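Local coordinates for putative aspartyl-tRNA synthetase (Leishmania major, PDB 6OD8), which probably joins L-aspartate to its cognate tRNA at the expense of ATP, as expected of a class II aminoacyl-tRNA synthetase, at residues M107-G112 with S141-E146; I131-Q136 with I171-E176. All coordinates share one frame; numbering follows the deposited sequence. Where two conformers were deposited one is given.

Interaction 1 of 2, residues M107-G112 with S141-E146; sequences MVLRDG and SIVDVE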
loop_
_atom_site.group_PDB
_atom_site.type_symbol
_atom_site.label_atom_id
_atom_site.label_comp_id
_atom_site.label_asym_id
_atom_site.label_seq_id
_atom_site.Cartn_x
_atom_site.Cartn_y
_atom_site.Cartn_z
ATOM N N MET A 107 8.691 38.430 12.503
ATOM C CA MET A 107 8.230 37.060 12.623
ATOM C C MET A 107 8.975 36.194 11.620
ATOM O O MET A 107 9.473 36.667 10.593
ATOM C CB MET A 107 6.717 36.936 12.363
ATOM C CG MET A 107 5.857 37.985 13.050
ATOM S SD MET A 107 4.112 37.841 12.595
ATOM C CE MET A 107 3.707 36.277 13.353
ATOM N N VAL A 108 9.032 34.910 11.925
ATOM C CA VAL A 108 9.404 33.889 10.957
ATOM C C VAL A 108 8.172 33.029 10.756
ATOM O O VAL A 108 7.659 32.449 11.723
ATOM C CB VAL A 108 10.594 33.031 11.416
ATOM C CG1 VAL A 108 10.807 31.908 10.410
ATOM C CG2 VAL A 108 11.855 33.880 11.571
ATOM N N LEU A 109 7.689 32.970 9.512
ATOM C CA LEU A 109 6.551 32.138 9.140
ATOM C C LEU A 109 7.051 30.893 8.416
ATOM O O LEU A 109 8.009 30.954 7.636
ATOM C CB LEU A 109 5.559 32.905 8.255
ATOM C CG LEU A 109 5.033 34.198 8.896
ATOM C CD1 LEU A 109 4.023 34.924 7.988
ATOM C CD2 LEU A 109 4.447 33.944 10.276
ATOM N N ARG A 110 6.383 29.770 8.677
ATOM C CA ARG A 110 6.872 28.442 8.318
ATOM C C ARG A 110 5.741 27.595 7.743
ATOM O O ARG A 110 4.594 27.691 8.187
ATOM C CB ARG A 110 7.443 27.754 9.563
ATOM C CG ARG A 110 8.030 26.400 9.359
ATOM C CD ARG A 110 8.315 25.710 10.690
ATOM N NE ARG A 110 7.170 24.941 11.186
ATOM C CZ ARG A 110 6.534 25.173 12.333
ATOM N NH1 ARG A 110 6.907 26.170 13.141
ATOM N NH2 ARG A 110 5.508 24.406 12.668
ATOM N N ASP A 111 6.070 26.750 6.769
ATOM C CA ASP A 111 5.189 25.648 6.378
ATOM C C ASP A 111 6.101 24.472 6.046
ATOM O O ASP A 111 6.713 24.432 4.970
ATOM C CB ASP A 111 4.287 26.026 5.211
ATOM C CG ASP A 111 3.229 24.968 4.936
ATOM O OD1 ASP A 111 3.245 23.905 5.596
ATOM O OD2 ASP A 111 2.387 25.199 4.051
ATOM N N GLY A 112 6.217 23.540 6.985
ATOM C CA GLY A 112 7.156 22.436 6.809
ATOM C C GLY A 112 8.568 22.967 6.658
ATOM O O GLY A 112 9.036 23.777 7.464
ATOM N N SER A 141 0.769 29.159 16.335
ATOM C CA SER A 141 -0.501 29.593 15.774
ATOM C C SER A 141 -0.396 29.573 14.255
ATOM O O SER A 141 0.689 29.709 13.689
ATOM C CB SER A 141 -0.864 31.005 16.243
ATOM O OG SER A 141 -0.962 31.088 17.650
ATOM N N ILE A 142 -1.530 29.390 13.589
ATOM C CA ILE A 142 -1.587 29.486 12.140
ATOM C C ILE A 142 -2.252 30.810 11.787
ATOM O O ILE A 142 -3.301 31.158 12.338
ATOM C CB ILE A 142 -2.330 28.288 11.532
ATOM C CG1 ILE A 142 -1.507 27.016 11.761
ATOM C CG2 ILE A 142 -2.565 28.523 10.053
ATOM C CD1 ILE A 142 -2.249 25.746 11.430
ATOM N N VAL A 143 -1.613 31.572 10.895
ATOM C CA VAL A 143 -2.075 32.916 10.560
ATOM C C VAL A 143 -2.332 33.015 9.064
ATOM O O VAL A 143 -1.695 32.328 8.266
ATOM C CB VAL A 143 -1.060 34.000 10.994
ATOM C CG1 VAL A 143 -1.004 34.133 12.508
ATOM C CG2 VAL A 143 0.325 33.723 10.403
ATOM N N ASP A 144 -3.292 33.869 8.689
ATOM C CA ASP A 144 -3.454 34.339 7.321
ATOM C C ASP A 144 -2.830 35.721 7.267
ATOM O O ASP A 144 -3.261 36.618 7.995
ATOM C CB ASP A 144 -4.929 34.434 6.920
ATOM C CG ASP A 144 -5.497 33.124 6.427
ATOM O OD1 ASP A 144 -4.720 32.241 6.013
ATOM O OD2 ASP A 144 -6.737 32.987 6.442
ATOM N N VAL A 145 -1.821 35.901 6.428
ATOM C CA VAL A 145 -1.122 37.175 6.304
ATOM C C VAL A 145 -1.302 37.686 4.882
ATOM O O VAL A 145 -1.166 36.915 3.923
ATOM C CB VAL A 145 0.370 37.027 6.657
ATOM C CG1 VAL A 145 1.135 38.297 6.340
ATOM C CG2 VAL A 145 0.526 36.666 8.126
ATOM N N GLU A 146 -1.650 38.964 4.750
ATOM C CA GLU A 146 -1.551 39.691 3.493
ATOM C C GLU A 146 -0.251 40.483 3.538
ATOM O O GLU A 146 -0.064 41.302 4.440
ATOM C CB GLU A 146 -2.757 40.616 3.311
ATOM C CG GLU A 146 -2.639 41.583 2.165
ATOM C CD GLU A 146 -3.933 42.344 1.900
ATOM O OE1 GLU A 146 -3.999 43.552 2.221
ATOM O OE2 GLU A 146 -4.884 41.725 1.371
#

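Interaction 2 of 2, residues I131-Q136 with I171-E176; sequences IDFMGQ and IHTVTE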
loop_
_atom_site.group_PDB
_atom_site.type_symbol
_atom_site.label_atom_id
_atom_site.label_comp_id
_atom_site.label_asym_id
_atom_site.label_seq_id
_atom_site.Cartn_x
_atom_site.Cartn_y
_atom_site.Cartn_z
ATOM N N ILE A 131 1.294 46.005 15.306
ATOM C CA ILE A 131 2.626 45.579 15.729
ATOM C C ILE A 131 2.556 44.917 17.100
ATOM O O ILE A 131 3.203 43.885 17.343
ATOM C CB ILE A 131 3.607 46.771 15.717
ATOM C CG1 ILE A 131 4.283 46.921 14.349
ATOM C CG2 ILE A 131 4.683 46.593 16.770
ATOM C CD1 ILE A 131 3.361 47.289 13.225
ATOM N N ASP A 132 1.758 45.492 18.012
ATOM C CA ASP A 132 1.526 44.859 19.311
ATOM C C ASP A 132 0.865 43.501 19.153
ATOM O O ASP A 132 1.230 42.539 19.844
ATOM C CB ASP A 132 0.644 45.740 20.192
ATOM C CG ASP A 132 1.268 47.093 20.486
ATOM O OD1 ASP A 132 2.507 47.161 20.633
ATOM O OD2 ASP A 132 0.508 48.084 20.571
ATOM N N PHE A 133 -0.141 43.411 18.276
ATOM C CA PHE A 133 -0.818 42.139 18.056
ATOM C C PHE A 133 0.159 41.081 17.570
ATOM O O PHE A 133 0.181 39.957 18.085
ATOM C CB PHE A 133 -1.958 42.315 17.053
ATOM C CG PHE A 133 -2.653 41.036 16.706
ATOM C CD1 PHE A 133 -3.514 40.427 17.605
ATOM C CD2 PHE A 133 -2.442 40.433 15.471
ATOM C CE1 PHE A 133 -4.160 39.223 17.279
ATOM C CE2 PHE A 133 -3.084 39.243 15.138
ATOM C CZ PHE A 133 -3.943 38.636 16.044
ATOM N N MET A 134 0.968 41.420 16.561
ATOM C CA MET A 134 1.922 40.458 16.021
ATOM C C MET A 134 2.891 39.981 17.092
ATOM O O MET A 134 3.202 38.784 17.174
ATOM C CB MET A 134 2.685 41.076 14.857
ATOM C CG MET A 134 1.842 41.293 13.639
ATOM S SD MET A 134 2.708 42.327 12.452
ATOM C CE MET A 134 3.964 41.170 11.880
ATOM N N GLY A 135 3.374 40.898 17.931
ATOM C CA GLY A 135 4.333 40.522 18.954
ATOM C C GLY A 135 3.806 39.519 19.961
ATOM O O GLY A 135 4.599 38.790 20.564
ATOM N N GLN A 136 2.487 39.451 20.155
ATOM C CA GLN A 136 1.922 38.590 21.188
ATOM C C GLN A 136 1.255 37.320 20.657
ATOM O O GLN A 136 0.707 36.554 21.459
ATOM C CB GLN A 136 0.930 39.390 22.056
ATOM C CG GLN A 136 -0.311 39.917 21.330
ATOM C CD GLN A 136 -1.370 38.841 21.139
ATOM O OE1 GLN A 136 -1.860 38.261 22.115
ATOM N NE2 GLN A 136 -1.702 38.545 19.880
ATOM N N ILE A 171 -2.907 40.749 9.151
ATOM C CA ILE A 171 -2.604 39.451 9.742
ATOM C C ILE A 171 -3.731 39.033 10.682
ATOM O O ILE A 171 -4.074 39.758 11.620
ATOM C CB ILE A 171 -1.241 39.467 10.470
ATOM C CG1 ILE A 171 -1.006 38.118 11.152
ATOM C CG2 ILE A 171 -1.134 40.624 11.500
ATOM C CD1 ILE A 171 0.453 37.894 11.631
ATOM N N HIS A 172 -4.316 37.866 10.443
ATOM C CA HIS A 172 -5.312 37.310 11.353
ATOM C C HIS A 172 -4.942 35.880 11.706
ATOM O O HIS A 172 -4.411 35.142 10.866
ATOM C CB HIS A 172 -6.728 37.323 10.764
ATOM C CG HIS A 172 -7.238 38.688 10.413
ATOM N ND1 HIS A 172 -6.830 39.365 9.283
ATOM C CD2 HIS A 172 -8.129 39.495 11.038
ATOM C CE1 HIS A 172 -7.449 40.532 9.226
ATOM N NE2 HIS A 172 -8.251 40.631 10.272
ATOM N N THR A 173 -5.216 35.483 12.952
ATOM C CA THR A 173 -5.029 34.092 13.329
ATOM C C THR A 173 -6.157 33.247 12.753
ATOM O O THR A 173 -7.331 33.616 12.819
ATOM C CB THR A 173 -4.955 33.899 14.847
ATOM O OG1 THR A 173 -6.040 34.571 15.480
ATOM C CG2 THR A 173 -3.586 34.402 15.423
ATOM N N VAL A 174 -5.775 32.122 12.176
ATOM C CA VAL A 174 -6.721 31.102 11.741
ATOM C C VAL A 174 -7.071 30.182 12.907
ATOM O O VAL A 174 -8.244 30.006 13.243
ATOM C CB VAL A 174 -6.123 30.327 10.550
ATOM C CG1 VAL A 174 -7.007 29.144 10.142
ATOM C CG2 VAL A 174 -5.900 31.274 9.364
ATOM N N THR A 175 -6.054 29.587 13.551
ATOM C CA THR A 175 -6.213 28.958 14.852
ATOM C C THR A 175 -5.070 29.395 15.761
ATOM O O THR A 175 -3.953 29.636 15.300
ATOM C CB THR A 175 -6.219 27.427 14.765
ATOM O OG1 THR A 175 -5.027 26.984 14.106
ATOM C CG2 THR A 175 -7.427 26.934 13.989
ATOM N N GLU A 176 -5.358 29.494 17.051
ATOM C CA GLU A 176 -4.364 29.901 18.034
ATOM C C GLU A 176 -3.822 28.685 18.763
ATOM O O GLU A 176 -4.584 27.798 19.166
ATOM C CB GLU A 176 -4.958 30.885 19.034
ATOM C CG GLU A 176 -5.600 32.070 18.385
ATOM C CD GLU A 176 -6.139 33.032 19.416
ATOM O OE1 GLU A 176 -6.447 34.185 19.059
ATOM O OE2 GLU A 176 -6.237 32.625 20.592
#

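Interaction 1 of 2, residues M107-G112 with S141-E146
Across the interior of the OB-fold domain, Leu109 of strand 104-111 meets Val143 and Val145 of strand 142-151. The evidence that this is core packing and not strand pairing is direct: no hydrogen bond joins 107-112 to 141-146, and the nearest CA atoms, those of Leu109 and Val143, stand 8.8 Å apart. All three side chains leave the backbone toward the other segment, and the pairs within 4.5 Å are methyl to methyl. Leu109 forks over the two valines, one branch to each. Its CD2 lies 4.1 Å from Val143 CG2, while its CD1 lies 3.9 Å from Val145 CG2 in the conformer given for that valine. The leucine side chain meets that of Val143 at about a right angle and passes Val145 on a slant. With chi1 at -70°, Val143 holds CG1 anti to the carbonyl carbon and presents CG2, set between N and that carbon, to the leucine. The two valines are separated by Asp144, whose carboxylate turns to the other face of the strand and forms a salt bridge with Arg92. The buried surface, 118 Å² in all, is modest, as expected for one leucine bridging two short side chains. Arg110 forms salt bridges with Glu140 of its own chain and with Asp286 of the second subunit. Around the contact, Leu109 pairs through its backbone with Val116 and rests its side chain on Ala118 of strand 114-121, while Val143 and Val145 both touch Ile171 of strand 170-173.

Interaction 2 of 2, residues I131-Q136 with I171-E176
Ile171 of strand 170-173 packs beneath helix 128-136, where Phe133 and Met134 share its CG2 branch. The tight part is here: Met134 CG lies 3.7 Å from Ile171 CG2, and Phe133 CD2 is 4.2 Å from the same methyl. Because Phe133 has CG anti to its own N (chi1 176°), the ring extends toward the strand, and its CE2 comes within 3.7 Å of Ile171 O. That carbonyl and Thr173 CG2 both approach the ring obliquely. Contact thins along the strand, since Thr173 CG2 stays 4.3 Å from Phe133 CZ. The ring also meets Phe57, with planes at about 40°. The looser side lies toward the exposed Gln136 and Glu176. There Gln136 folds back on its own helix, and NE2 donates to Phe133 O at 3.0 Å, in the carbonyl plane and on a lone pair; Gln136 N also binds this oxygen. The axes of 131-136 and 171-173 come within 9.9 Å, their directions 40° apart, and no hydrogen bond joins the segments. Such apolar packing of a helix against the barrel, the helix lying between strands 114-121 and 142-151 in the chain, is characteristic of the OB fold.

In the fold
Interactions 1 and 2 adjoin within one OB-fold domain, their centres about 10 Å apart. Two probable backbone hydrogen bonds join them, Ile142 O to Val174 N at 2.7 Å and Asp144 N to His172 O at 2.8 Å. Met107 bridges the interiors, its SD 3.4 Å from Met134 CE and its side chain touching Ile171. Val174 and Thr175 both face Ile142 in a classic beta bulge; Thr175 OG1 hydrogen-bonds to Ala520 O of the second subunit, and Asp111 forms a salt bridge with Arg319 of that subunit. As in related synthetases, this domain probably recognises the tRNA anticodon, whereas aminoacylation belongs to the class II catalytic region, residues 200-553.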